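Local coordinates for beta-lactamase (Klebsiella pneumoniae, PDB 6KBY), which probably hydrolyses the amide bond of beta-lactam antibiotics to give substituted beta-amino acids, as a class C beta-lactamase, and here holds AMP in its active site, at residues D17-L22 against Y48-A53; Q28-P33 against I352-T357; K211-V216 against A346-S351; N320-T325 against G329-F334. All coordinates share one frame; numbering follows the deposited sequence.

Contact 1 of 4, residues D17-L22 against Y48-A53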
loop_
_atom_site.group_PDB
_atom_site.type_symbol
_atom_site.label_atom_id
_atom_site.label_comp_id
_atom_site.label_asym_id
_atom_site.label_seq_id
_atom_site.Cartn_x
_atom_site.Cartn_y
_atom_site.Cartn_z
ATOM N N ASP A 17 7.528 25.036 -3.990
ATOM C CA ASP A 17 6.514 26.023 -3.631
ATOM C C ASP A 17 5.127 25.396 -3.620
ATOM O O ASP A 17 4.333 25.626 -2.699
ATOM C CB ASP A 17 6.543 27.196 -4.611
ATOM C CG ASP A 17 7.786 28.054 -4.477
ATOM O OD1 ASP A 17 8.493 27.957 -3.452
ATOM O OD2 ASP A 17 8.047 28.845 -5.411
ATOM N N THR A 18 4.807 24.624 -4.657
ATOM C CA THR A 18 3.504 23.970 -4.712
ATOM C C THR A 18 3.297 23.061 -3.512
ATOM O O THR A 18 2.233 23.072 -2.880
ATOM C CB THR A 18 3.380 23.166 -6.004
ATOM O OG1 THR A 18 3.456 24.061 -7.115
ATOM C CG2 THR A 18 2.054 22.412 -6.047
ATOM N N VAL A 19 4.306 22.256 -3.190
ATOM C CA VAL A 19 4.174 21.297 -2.096
ATOM C C VAL A 19 4.101 22.017 -0.752
ATOM O O VAL A 19 3.195 21.768 0.051
ATOM C CB VAL A 19 5.304 20.251 -2.147
ATOM C CG1 VAL A 19 5.195 19.281 -0.974
ATOM C CG2 VAL A 19 5.276 19.491 -3.469
ATOM N N ASP A 20 5.042 22.938 -0.497
ATOM C CA ASP A 20 5.034 23.705 0.750
ATOM C C ASP A 20 3.685 24.373 0.979
ATOM O O ASP A 20 3.148 24.361 2.092
ATOM C CB ASP A 20 6.094 24.812 0.698
ATOM C CG ASP A 20 7.517 24.319 0.874
ATOM O OD1 ASP A 20 7.750 23.131 1.165
ATOM O OD2 ASP A 20 8.425 25.176 0.742
ATOM N N ASP A 21 3.136 24.993 -0.070
ATOM C CA ASP A 21 1.909 25.768 0.063
ATOM C C ASP A 21 0.705 24.909 0.406
ATOM O O ASP A 21 -0.273 25.432 0.950
ATOM C CB ASP A 21 1.627 26.562 -1.212
ATOM C CG ASP A 21 2.559 27.751 -1.386
ATOM O OD1 ASP A 21 3.381 28.018 -0.482
ATOM O OD2 ASP A 21 2.469 28.416 -2.440
ATOM N N LEU A 22 0.739 23.616 0.074
ATOM C CA LEU A 22 -0.328 22.701 0.459
ATOM C C LEU A 22 -0.042 21.998 1.781
ATOM O O LEU A 22 -0.959 21.799 2.585
ATOM C CB LEU A 22 -0.548 21.654 -0.636
ATOM C CG LEU A 22 -1.111 22.234 -1.931
ATOM C CD1 LEU A 22 -0.936 21.264 -3.088
ATOM C CD2 LEU A 22 -2.577 22.583 -1.760
ATOM N N TYR A 48 10.786 16.374 0.433
ATOM C CA TYR A 48 10.513 17.529 1.282
ATOM C C TYR A 48 10.106 17.035 2.662
ATOM O O TYR A 48 9.166 16.242 2.790
ATOM C CB TYR A 48 9.415 18.397 0.663
ATOM C CG TYR A 48 9.777 18.842 -0.737
ATOM C CD1 TYR A 48 10.793 19.763 -0.942
ATOM C CD2 TYR A 48 9.132 18.325 -1.854
ATOM C CE1 TYR A 48 11.152 20.168 -2.216
ATOM C CE2 TYR A 48 9.485 18.730 -3.141
ATOM C CZ TYR A 48 10.493 19.650 -3.306
ATOM O OH TYR A 48 10.854 20.061 -4.573
ATOM N N ASN A 49 10.815 17.492 3.690
ATOM C CA ASN A 49 10.576 17.076 5.064
ATOM C C ASN A 49 10.053 18.248 5.878
ATOM O O ASN A 49 10.508 19.388 5.708
ATOM C CB ASN A 49 11.862 16.548 5.687
ATOM C CG ASN A 49 12.396 15.349 4.944
ATOM O OD1 ASN A 49 11.634 14.467 4.537
ATOM N ND2 ASN A 49 13.706 15.317 4.734
ATOM N N TYR A 50 9.109 17.960 6.770
ATOM C CA TYR A 50 8.426 18.999 7.530
ATOM C C TYR A 50 8.271 18.563 8.975
ATOM O O TYR A 50 7.834 17.441 9.241
ATOM C CB TYR A 50 7.020 19.235 6.974
ATOM C CG TYR A 50 6.983 19.622 5.518
ATOM C CD1 TYR A 50 6.956 18.652 4.522
ATOM C CD2 TYR A 50 6.963 20.958 5.139
ATOM C CE1 TYR A 50 6.913 19.001 3.184
ATOM C CE2 TYR A 50 6.924 21.317 3.804
ATOM C CZ TYR A 50 6.908 20.335 2.833
ATOM O OH TYR A 50 6.867 20.670 1.496
ATOM N N GLY A 51 8.582 19.461 9.909
ATOM C CA GLY A 51 8.148 19.240 11.273
ATOM C C GLY A 51 8.911 18.146 11.999
ATOM O O GLY A 51 10.109 17.937 11.793
ATOM N N LEU A 52 8.188 17.450 12.875
ATOM C CA LEU A 52 8.769 16.621 13.923
ATOM C C LEU A 52 8.381 15.158 13.771
ATOM O O LEU A 52 7.194 14.830 13.655
ATOM C CB LEU A 52 8.297 17.098 15.294
ATOM C CG LEU A 52 8.593 18.556 15.619
ATOM C CD1 LEU A 52 8.069 18.911 17.008
ATOM C CD2 LEU A 52 10.079 18.813 15.502
ATOM N N ALA A 53 9.394 14.289 13.839
ATOM C CA ALA A 53 9.172 12.856 13.970
ATOM C C ALA A 53 8.718 12.488 15.377
ATOM O O ALA A 53 7.999 11.502 15.559
ATOM C CB ALA A 53 10.465 12.119 13.639
#
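Tyr50 reaches from the strand 44-50 to the helix 11-30 and ends on Asp20 and Val19. Its CB leaves the backbone toward the helix, with CG anti to the carbonyl carbon (chi1 -58°), a torsion that carries the ring out to the helix. Along the ring, CE2 comes within 3.3 Å of Asp20 OD1, while CZ lies 4.3 Å from Val19 CG1. At the tip, Tyr50 OH donates a hydrogen bond of 2.6 Å to Asp20 OD1, which receives it on the anti lone pair, away from OD2. The oxygen lies at the ring edge, near its plane, while the carboxylate itself stands 85° to the ring. Asp20 OD2 is left for a salt bridge with Lys16, one turn earlier in the helix, and this second grip would tend to fix the rotation of the carboxylate. Val19 CG1 sits 3.3 Å from Tyr50 OH and 4.1 Å from Tyr48 CD2, an apolar branch serving both tyrosines; the hydroxyl of Tyr48 turns to Glu12. The axes of 17-22 and of strand residues 48-50 run 22° from parallel, 10.2 Å apart at closest approach. This is the N-terminal helix packing on the outermost strand of the large antiparallel sheet of the serine beta-lactamase fold.

Contact 2 of 4, residues Q28-P33 against I352-T357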
loop_
_atom_site.group_PDB
_atom_site.type_symbol
_atom_site.label_atom_id
_atom_site.label_comp_id
_atom_site.label_asym_id
_atom_site.label_seq_id
_atom_site.Cartn_x
_atom_site.Cartn_y
_atom_site.Cartn_z
ATOM N N GLN A 28 -0.828 22.338 9.787
ATOM C CA GLN A 28 -1.322 23.265 10.795
ATOM C C GLN A 28 -2.736 22.889 11.221
ATOM O O GLN A 28 -3.013 22.680 12.409
ATOM C CB GLN A 28 -1.271 24.695 10.236
ATOM C CG GLN A 28 -1.307 25.804 11.287
ATOM C CD GLN A 28 -2.581 25.811 12.096
ATOM O OE1 GLN A 28 -3.685 25.882 11.549
ATOM N NE2 GLN A 28 -2.438 25.727 13.406
ATOM N N LYS A 29 -3.652 22.792 10.259
ATOM C CA LYS A 29 -5.049 22.642 10.640
ATOM C C LYS A 29 -5.344 21.259 11.201
ATOM O O LYS A 29 -6.216 21.126 12.064
ATOM C CB LYS A 29 -5.979 23.012 9.490
ATOM C CG LYS A 29 -6.032 22.031 8.360
ATOM C CD LYS A 29 -6.971 22.589 7.305
ATOM C CE LYS A 29 -7.450 21.529 6.355
ATOM N NZ LYS A 29 -8.397 22.103 5.355
ATOM N N ASN A 30 -4.628 20.230 10.755
ATOM C CA ASN A 30 -4.831 18.878 11.259
ATOM C C ASN A 30 -3.937 18.552 12.445
ATOM O O ASN A 30 -4.042 17.450 12.996
ATOM C CB ASN A 30 -4.601 17.852 10.146
ATOM C CG ASN A 30 -5.671 17.901 9.082
ATOM O OD1 ASN A 30 -6.790 17.441 9.296
ATOM N ND2 ASN A 30 -5.332 18.438 7.922
ATOM N N ASN A 31 -3.064 19.473 12.840
ATOM C CA ASN A 31 -2.111 19.236 13.923
ATOM C C ASN A 31 -1.270 17.983 13.681
ATOM O O ASN A 31 -1.069 17.154 14.575
ATOM C CB ASN A 31 -2.795 19.208 15.287
ATOM C CG ASN A 31 -1.826 19.458 16.410
ATOM O OD1 ASN A 31 -0.891 20.244 16.267
ATOM N ND2 ASN A 31 -2.038 18.790 17.537
ATOM N N ILE A 32 -0.778 17.844 12.454
ATOM C CA ILE A 32 0.110 16.746 12.084
ATOM C C ILE A 32 1.524 17.137 12.481
ATOM O O ILE A 32 2.032 18.150 11.980
ATOM C CB ILE A 32 0.063 16.501 10.570
ATOM C CG1 ILE A 32 -1.348 16.114 10.121
ATOM C CG2 ILE A 32 1.086 15.450 10.170
ATOM C CD1 ILE A 32 -1.562 16.267 8.629
ATOM N N PRO A 33 2.209 16.380 13.344
ATOM C CA PRO A 33 3.533 16.844 13.793
ATOM C C PRO A 33 4.594 16.831 12.711
ATOM O O PRO A 33 5.400 17.768 12.642
ATOM C CB PRO A 33 3.872 15.892 14.948
ATOM C CG PRO A 33 2.543 15.404 15.425
ATOM C CD PRO A 33 1.711 15.268 14.174
ATOM N N ILE A 352 -8.536 10.667 4.629
ATOM C CA ILE A 352 -8.097 10.248 3.303
ATOM C C ILE A 352 -8.451 11.280 2.240
ATOM O O ILE A 352 -7.668 11.517 1.314
ATOM C CB ILE A 352 -8.651 8.848 2.983
ATOM C CG1 ILE A 352 -7.799 7.788 3.687
ATOM C CG2 ILE A 352 -8.675 8.604 1.491
ATOM C CD1 ILE A 352 -8.405 6.404 3.673
ATOM N N ASP A 353 -9.623 11.915 2.349
ATOM C CA ASP A 353 -9.998 12.911 1.346
ATOM C C ASP A 353 -8.947 14.011 1.233
ATOM O O ASP A 353 -8.673 14.506 0.136
ATOM C CB ASP A 353 -11.373 13.504 1.658
ATOM C CG ASP A 353 -11.354 14.396 2.874
ATOM O OD1 ASP A 353 -11.102 13.876 3.973
ATOM O OD2 ASP A 353 -11.575 15.618 2.732
ATOM N N GLN A 354 -8.340 14.400 2.357
ATOM C CA GLN A 354 -7.297 15.418 2.312
ATOM C C GLN A 354 -6.024 14.893 1.659
ATOM O O GLN A 354 -5.375 15.617 0.893
ATOM C CB GLN A 354 -7.001 15.929 3.716
ATOM C CG GLN A 354 -8.164 16.643 4.358
ATOM C CD GLN A 354 -7.789 17.163 5.715
ATOM O OE1 GLN A 354 -7.226 18.247 5.837
ATOM N NE2 GLN A 354 -8.067 16.380 6.743
ATOM N N ARG A 355 -5.635 13.650 1.964
ATOM C CA ARG A 355 -4.457 13.070 1.318
ATOM C C ARG A 355 -4.626 13.074 -0.191
ATOM O O ARG A 355 -3.733 13.494 -0.940
ATOM C CB ARG A 355 -4.256 11.623 1.780
ATOM C CG ARG A 355 -4.216 11.440 3.275
ATOM C CD ARG A 355 -3.983 9.992 3.665
ATOM N NE ARG A 355 -4.453 9.756 5.024
ATOM C CZ ARG A 355 -4.475 8.562 5.614
ATOM N NH1 ARG A 355 -4.028 7.487 4.972
ATOM N NH2 ARG A 355 -4.950 8.450 6.850
ATOM N N VAL A 356 -5.778 12.592 -0.651
ATOM C CA VAL A 356 -6.033 12.452 -2.077
ATOM C C VAL A 356 -6.096 13.814 -2.754
ATOM O O VAL A 356 -5.556 14.006 -3.850
ATOM C CB VAL A 356 -7.342 11.664 -2.256
ATOM C CG1 VAL A 356 -7.805 11.735 -3.694
ATOM C CG2 VAL A 356 -7.170 10.225 -1.771
ATOM N N THR A 357 -6.757 14.776 -2.112
ATOM C CA THR A 357 -6.897 16.104 -2.703
ATOM C C THR A 357 -5.539 16.785 -2.858
ATOM O O THR A 357 -5.229 17.368 -3.906
ATOM C CB THR A 357 -7.851 16.947 -1.851
ATOM O OG1 THR A 357 -9.153 16.348 -1.853
ATOM C CG2 THR A 357 -7.945 18.369 -2.399
HETATM O O HOH W 1 -7.088 19.928 3.710
#
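Asn30 and Gln354 join their side-chain amides through a reciprocal pair of hydrogen bonds. Asn30 ND2 donates to Gln354 OE1 over 2.8 Å with an N-H...O angle of 170°, and Gln354 NE2 returns a bond to Asn30 OD1 over 3.0 Å. Each acceptor lies close to the plane of the donating amide, but the two planes are twisted 46° against each other, so the ring of atoms is puckered. Both amides are doubly employed: Asn30 ND2 also donates to Leu26 O, and Gln354 NE2 to Ser351 OG. Leu26 O, a pure acceptor, marks the nitrogen end of Asn30, and the reciprocal pairing then fits NE2 of Gln354 facing OD1. A water widens the link, donating to Gln354 OE1 over 2.7 Å and weakly accepting from Lys29 NZ. The pair ties the N-terminal helix 11-30 to the C-terminal helix 352-364, which lie on the same side of the large sheet in this beta-lactamase fold, although more than 300 residues separate them in sequence. Helix 11-30 closes here in a Schellman motif, with Asn31 at positive phi. Farther out, the extended chain of Lys29 runs past the amide and brings CE to 3.3 Å from Gln354 OE1. The chain of Gln354 is extended too (chi2 -178°), bridging a gap of 9.9 Å between its CA and that of Asn30, and its side chain also touches Leu26.

Contact 3 of 4, residues K211-V216 against A346-S351; sequences KKDEPV and ANKNYS
Asp213 lies in a turn and faces Lys348 on an irregular segment. The turn residue has positive phi and leads through Glu214 into the short strand 215-216, which pairs with 208-209; 346-351 leaves strand 340-346 and runs to the start of helix 352-364. Only the two side chains bring the segments together. Lys348 starts with CG anti to its backbone N, stays extended through chi2, then bends at chi3 (-80°) and chi4 (-71°), and this double bend swings the ammonium group over to the acid. Lys348 NZ stands 2.8 Å from Asp213 OD1 in a hydrogen-bonded salt bridge. Approach is from above the carboxylate plane, 37° out of it. The neighbouring methylene joins in, with Lys348 CE 3.2 Å from Asp213 OD1. Tyr209 O accepts a further bond from Lys348 NZ, so the ammonium is shared between a formal charge and a backbone carbonyl, and the side chain of Asp213 rests against Asn31. A single-oxygen bridge at the surface, with 92 Å² buried in all, implies a polar tie rather than a packed interface: it fastens the turn beside strand 215-216 to the loop after strand 340-346, and its place at the surface would probably let solvent screen the charges.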
loop_
_atom_site.group_PDB
_atom_site.type_symbol
_atom_site.label_atom_id
_atom_site.label_comp_id
_atom_site.label_asym_id
_atom_site.label_seq_id
_atom_site.Cartn_x
_atom_site.Cartn_y
_atom_site.Cartn_z
ATOM N N LYS A 211 -5.635 9.960 18.123
ATOM C CA LYS A 211 -6.680 10.975 18.210
ATOM C C LYS A 211 -6.572 11.803 19.480
ATOM O O LYS A 211 -6.966 12.975 19.490
ATOM C CB LYS A 211 -8.055 10.320 18.148
ATOM C CG LYS A 211 -8.423 9.771 16.796
ATOM C CD LYS A 211 -9.809 9.167 16.865
ATOM C CE LYS A 211 -10.234 8.587 15.536
ATOM N NZ LYS A 211 -11.643 8.123 15.597
ATOM N N LYS A 212 -6.063 11.218 20.558
ATOM C CA LYS A 212 -5.829 11.954 21.791
ATOM C C LYS A 212 -4.402 12.478 21.886
ATOM O O LYS A 212 -3.972 12.900 22.964
ATOM C CB LYS A 212 -6.220 11.104 23.003
ATOM C CG LYS A 212 -7.728 10.889 23.085
ATOM C CD LYS A 212 -8.154 10.050 24.273
ATOM C CE LYS A 212 -9.674 9.865 24.274
ATOM N NZ LYS A 212 -10.147 9.023 25.402
ATOM N N ASP A 213 -3.673 12.468 20.769
ATOM C CA ASP A 213 -2.326 13.025 20.677
ATOM C C ASP A 213 -1.317 12.296 21.562
ATOM O O ASP A 213 -0.306 12.867 21.970
ATOM C CB ASP A 213 -2.306 14.544 20.865
ATOM C CG ASP A 213 -2.888 15.271 19.667
ATOM O OD1 ASP A 213 -2.489 14.936 18.527
ATOM O OD2 ASP A 213 -3.752 16.153 19.853
ATOM N N GLU A 214 -1.568 11.040 21.831
ATOM C CA GLU A 214 -0.631 10.171 22.529
ATOM C C GLU A 214 0.350 9.564 21.527
ATOM O O GLU A 214 -0.057 9.158 20.433
ATOM C CB GLU A 214 -1.385 9.042 23.227
ATOM C CG GLU A 214 -2.389 9.514 24.274
ATOM C CD GLU A 214 -3.374 8.430 24.695
ATOM O OE1 GLU A 214 -3.582 7.463 23.931
ATOM O OE2 GLU A 214 -3.946 8.548 25.802
ATOM N N PRO A 215 1.636 9.489 21.870
ATOM C CA PRO A 215 2.608 8.846 20.971
ATOM C C PRO A 215 2.428 7.334 20.972
ATOM O O PRO A 215 2.434 6.695 22.029
ATOM C CB PRO A 215 3.962 9.253 21.563
ATOM C CG PRO A 215 3.673 9.524 23.022
ATOM C CD PRO A 215 2.266 10.052 23.080
ATOM N N VAL A 216 2.261 6.760 19.777
ATOM C CA VAL A 216 1.983 5.335 19.634
ATOM C C VAL A 216 2.772 4.745 18.471
ATOM O O VAL A 216 3.075 5.421 17.480
ATOM C CB VAL A 216 0.474 5.032 19.461
ATOM C CG1 VAL A 216 -0.295 5.354 20.741
ATOM C CG2 VAL A 216 -0.093 5.801 18.282
ATOM N N ALA A 346 2.812 10.866 6.950
ATOM C CA ALA A 346 2.522 11.701 8.107
ATOM C C ALA A 346 2.474 10.833 9.354
ATOM O O ALA A 346 2.045 9.674 9.303
ATOM C CB ALA A 346 1.164 12.394 7.972
ATOM N N ASN A 347 2.879 11.415 10.485
ATOM C CA ASN A 347 2.753 10.758 11.786
ATOM C C ASN A 347 1.518 11.215 12.562
ATOM O O ASN A 347 1.525 11.340 13.798
ATOM C CB ASN A 347 4.036 10.842 12.609
ATOM C CG ASN A 347 4.420 12.255 12.971
ATOM O OD1 ASN A 347 3.821 13.216 12.483
ATOM N ND2 ASN A 347 5.446 12.394 13.815
ATOM N N LYS A 348 0.437 11.452 11.828
ATOM C CA LYS A 348 -0.908 11.488 12.373
ATOM C C LYS A 348 -1.828 10.951 11.288
ATOM O O LYS A 348 -1.595 11.189 10.099
ATOM C CB LYS A 348 -1.331 12.899 12.798
ATOM C CG LYS A 348 -2.762 12.976 13.321
ATOM C CD LYS A 348 -3.071 14.323 13.940
ATOM C CE LYS A 348 -2.520 14.413 15.347
ATOM N NZ LYS A 348 -3.284 13.543 16.290
ATOM N N ASN A 349 -2.836 10.189 11.698
ATOM C CA ASN A 349 -3.833 9.643 10.781
ATOM C C ASN A 349 -4.871 10.731 10.524
ATOM O O ASN A 349 -5.787 10.932 11.328
ATOM C CB ASN A 349 -4.462 8.406 11.416
ATOM C CG ASN A 349 -5.506 7.740 10.536
ATOM O OD1 ASN A 349 -5.973 8.301 9.544
ATOM N ND2 ASN A 349 -5.893 6.530 10.916
ATOM N N TYR A 350 -4.731 11.439 9.408
ATOM C CA TYR A 350 -5.676 12.465 8.992
ATOM C C TYR A 350 -6.455 11.965 7.779
ATOM O O TYR A 350 -6.060 11.004 7.116
ATOM C CB TYR A 350 -4.956 13.792 8.711
ATOM C CG TYR A 350 -4.055 13.743 7.500
ATOM C CD1 TYR A 350 -2.826 13.089 7.536
ATOM C CD2 TYR A 350 -4.440 14.344 6.311
ATOM C CE1 TYR A 350 -2.015 13.034 6.416
ATOM C CE2 TYR A 350 -3.632 14.292 5.192
ATOM C CZ TYR A 350 -2.423 13.637 5.250
ATOM O OH TYR A 350 -1.635 13.587 4.125
ATOM N N SER A 351 -7.568 12.624 7.486
ATOM C CA SER A 351 -8.570 12.006 6.625
ATOM C C SER A 351 -8.076 11.776 5.198
ATOM O O SER A 351 -7.317 12.564 4.626
ATOM C CB SER A 351 -9.875 12.799 6.633
ATOM O OG SER A 351 -9.691 14.091 6.097
#

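Contact 4 of 4, residues N320-T325 against G329-F334; sequences NKTGST and GAYIAF. With AMP (adenosine monophosphate), chain B.
Tyr331 holds CG anti to its backbone N (chi1 -178°), which lays its ring along the neighbouring strand toward Asn320, whose own CG lies between the backbone N and the carbonyl carbon. Tyr331 OH then donates to Asn320 OD1 over 2.6 Å, in the carbonyl plane and on a lone pair; the amide and ring planes stand 77° apart, with the oxygen at the ring edge. Thr322 CG2 packs 3.5 Å from Tyr331 CD1 on the same face of the sheet. Beneath these side chains the strands run antiparallel, 168° between their directions. Lys321 pairs with Ile332 and Gly323 with Ala330 as hydrogen-bonded pairs, each joined by two backbone bonds; the shortest is Ala330 N to Gly323 O at 2.7 Å. On the other face, the bent chain of Lys321 brings NZ round to donate to Thr322 O over 2.8 Å, and NZ also bonds Tyr156. Lys321-Thr322-Gly323 matches the KTG motif of serine beta-lactamases, and Ser71, consistent with the SxxK serine, lies close by. The strand edge turned from Ala330 serves the ligand: Ser324 N gives a nearly straight bond of 2.7 Å to AMP O1P, and AMP O3' donates to Ser324 O over 2.6 Å. Ser324 OG instead accepts from Arg355. The hairpin of strands 317-325 and 328-335 thus lies mid-sheet, flanked by strands 280-283 and 340-346, with helix 352-364 against Tyr331 and helices 72-86 and 234-244 against Ile332.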
loop_
_atom_site.group_PDB
_atom_site.type_symbol
_atom_site.label_atom_id
_atom_site.label_comp_id
_atom_site.label_asym_id
_atom_site.label_seq_id
_atom_site.Cartn_x
_atom_site.Cartn_y
_atom_site.Cartn_z
ATOM N N ASN A 320 -3.017 3.934 -7.176
ATOM C CA ASN A 320 -2.884 4.524 -5.851
ATOM C C ASN A 320 -3.177 3.523 -4.745
ATOM O O ASN A 320 -3.765 2.461 -4.972
ATOM C CB ASN A 320 -3.680 5.836 -5.701
ATOM C CG ASN A 320 -5.215 5.674 -5.599
ATOM O OD1 ASN A 320 -5.879 6.671 -5.302
ATOM N ND2 ASN A 320 -5.772 4.487 -5.845
ATOM N N LYS A 321 -2.747 3.892 -3.535
ATOM C CA LYS A 321 -3.092 3.137 -2.340
ATOM C C LYS A 321 -2.953 4.035 -1.120
ATOM O O LYS A 321 -1.954 4.747 -0.972
ATOM C CB LYS A 321 -2.189 1.910 -2.176
ATOM C CG LYS A 321 -2.611 0.992 -1.023
ATOM C CD LYS A 321 -3.889 0.207 -1.336
ATOM C CE LYS A 321 -4.437 -0.513 -0.110
ATOM N NZ LYS A 321 -5.097 0.421 0.836
ATOM N N THR A 322 -3.950 3.984 -0.241
ATOM C CA THR A 322 -3.895 4.619 1.065
ATOM C C THR A 322 -3.363 3.645 2.112
ATOM O O THR A 322 -3.471 2.420 1.980
ATOM C CB THR A 322 -5.291 5.071 1.495
ATOM O OG1 THR A 322 -6.191 3.964 1.384
ATOM C CG2 THR A 322 -5.795 6.236 0.640
ATOM N N GLY A 323 -2.825 4.208 3.190
ATOM C CA GLY A 323 -2.466 3.392 4.332
ATOM C C GLY A 323 -2.491 4.191 5.614
ATOM O O GLY A 323 -2.105 5.365 5.625
ATOM N N SER A 324 -2.939 3.570 6.704
ATOM C CA SER A 324 -2.992 4.264 7.981
ATOM C C SER A 324 -2.722 3.281 9.107
ATOM O O SER A 324 -2.906 2.075 8.957
ATOM C CB SER A 324 -4.363 4.903 8.244
ATOM O OG SER A 324 -4.845 5.607 7.110
ATOM N N THR A 325 -2.285 3.820 10.239
ATOM C CA THR A 325 -2.345 3.142 11.528
ATOM C C THR A 325 -2.975 4.120 12.513
ATOM O O THR A 325 -3.337 5.242 12.152
ATOM C CB THR A 325 -0.960 2.708 12.022
ATOM O OG1 THR A 325 -0.180 3.879 12.271
ATOM C CG2 THR A 325 -0.245 1.819 11.003
ATOM N N GLY A 329 -0.643 8.368 8.799
ATOM C CA GLY A 329 -1.445 8.435 7.591
ATOM C C GLY A 329 -0.570 8.614 6.369
ATOM O O GLY A 329 0.232 9.558 6.311
ATOM N N ALA A 330 -0.727 7.719 5.389
ATOM C CA ALA A 330 0.138 7.638 4.223
ATOM C C ALA A 330 -0.693 7.541 2.948
ATOM O O ALA A 330 -1.847 7.104 2.959
ATOM C CB ALA A 330 1.063 6.419 4.326
ATOM N N TYR A 331 -0.070 7.909 1.831
ATOM C CA TYR A 331 -0.719 7.786 0.532
ATOM C C TYR A 331 0.346 7.721 -0.548
ATOM O O TYR A 331 1.352 8.431 -0.465
ATOM C CB TYR A 331 -1.652 8.977 0.278
ATOM C CG TYR A 331 -2.424 8.931 -1.030
ATOM C CD1 TYR A 331 -3.333 7.908 -1.287
ATOM C CD2 TYR A 331 -2.275 9.929 -1.989
ATOM C CE1 TYR A 331 -4.062 7.870 -2.468
ATOM C CE2 TYR A 331 -2.993 9.891 -3.171
ATOM C CZ TYR A 331 -3.890 8.867 -3.405
ATOM O OH TYR A 331 -4.597 8.863 -4.587
ATOM N N ILE A 332 0.111 6.879 -1.556
ATOM C CA ILE A 332 0.921 6.824 -2.766
ATOM C C ILE A 332 -0.000 6.949 -3.963
ATOM O O ILE A 332 -1.045 6.289 -4.016
ATOM C CB ILE A 332 1.678 5.485 -2.886
ATOM C CG1 ILE A 332 2.824 5.446 -1.890
ATOM C CG2 ILE A 332 2.157 5.247 -4.342
ATOM C CD1 ILE A 332 3.648 4.187 -1.930
ATOM N N ALA A 333 0.415 7.746 -4.948
ATOM C CA ALA A 333 -0.246 7.755 -6.247
ATOM C C ALA A 333 0.797 7.926 -7.339
ATOM O O ALA A 333 1.789 8.640 -7.154
ATOM C CB ALA A 333 -1.278 8.884 -6.353
ATOM N N PHE A 334 0.570 7.285 -8.484
ATOM C CA PHE A 334 1.463 7.470 -9.615
ATOM C C PHE A 334 0.712 7.247 -10.919
ATOM O O PHE A 334 -0.268 6.498 -10.971
ATOM C CB PHE A 334 2.745 6.624 -9.508
ATOM C CG PHE A 334 2.521 5.128 -9.433
ATOM C CD1 PHE A 334 2.204 4.505 -8.233
ATOM C CD2 PHE A 334 2.674 4.336 -10.560
ATOM C CE1 PHE A 334 2.030 3.131 -8.170
ATOM C CE2 PHE A 334 2.501 2.964 -10.504
ATOM C CZ PHE A 334 2.177 2.363 -9.308
HETATM P P AMP B . -5.080 0.122 5.867
HETATM O O1P AMP B . -4.133 1.180 6.341
HETATM O O2P AMP B . -6.266 0.537 5.039
HETATM O "O5'" AMP B . -5.556 -0.769 7.093
HETATM C "C5'" AMP B . -4.609 -1.271 8.025
HETATM C "C4'" AMP B . -4.717 -0.579 9.359
HETATM O "O4'" AMP B . -5.961 -0.954 10.012
HETATM C "C3'" AMP B . -3.637 -0.942 10.369
HETATM O "O3'" AMP B . -2.438 -0.213 10.186
HETATM C "C2'" AMP B . -4.321 -0.690 11.704
HETATM O "O2'" AMP B . -4.351 0.699 12.002
HETATM C "C1'" AMP B . -5.744 -1.149 11.394
HETATM N N9 AMP B . -5.932 -2.582 11.688
HETATM C C8 AMP B . -6.130 -3.557 10.772
HETATM N N7 AMP B . -6.269 -4.770 11.370
HETATM C C5 AMP B . -6.154 -4.571 12.699
HETATM C C6 AMP B . -6.201 -5.426 13.905
HETATM N N6 AMP B . -6.398 -6.761 13.802
HETATM N N1 AMP B . -6.034 -4.828 15.109
HETATM C C2 AMP B . -5.834 -3.500 15.220
HETATM N N3 AMP B . -5.781 -2.664 14.164
HETATM C C4 AMP B . -5.933 -3.132 12.902
#

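Contact 4 is the core of the set, its centre about 6 Å from that of the chain, and it relies on strand pairing; contact 1 is also buried but lies at the outer strand of the same sheet, where a single hydroxyl-to-carboxylate bond is combined with packing of a valine on two tyrosines. Contacts 2 and 3 are at the surface and are held by side-chain polar groups, paired amides with a bridging water in one and a salt bridge in the other. Contacts 1 and 2 share helix 11-30 and meet where Leu52 N approaches Pro33 O at 2.8 Å. Arg355 joins contact 2 to contact 4 through Ser324 OG and Ala330 O, and to contact 3 through Tyr350 O.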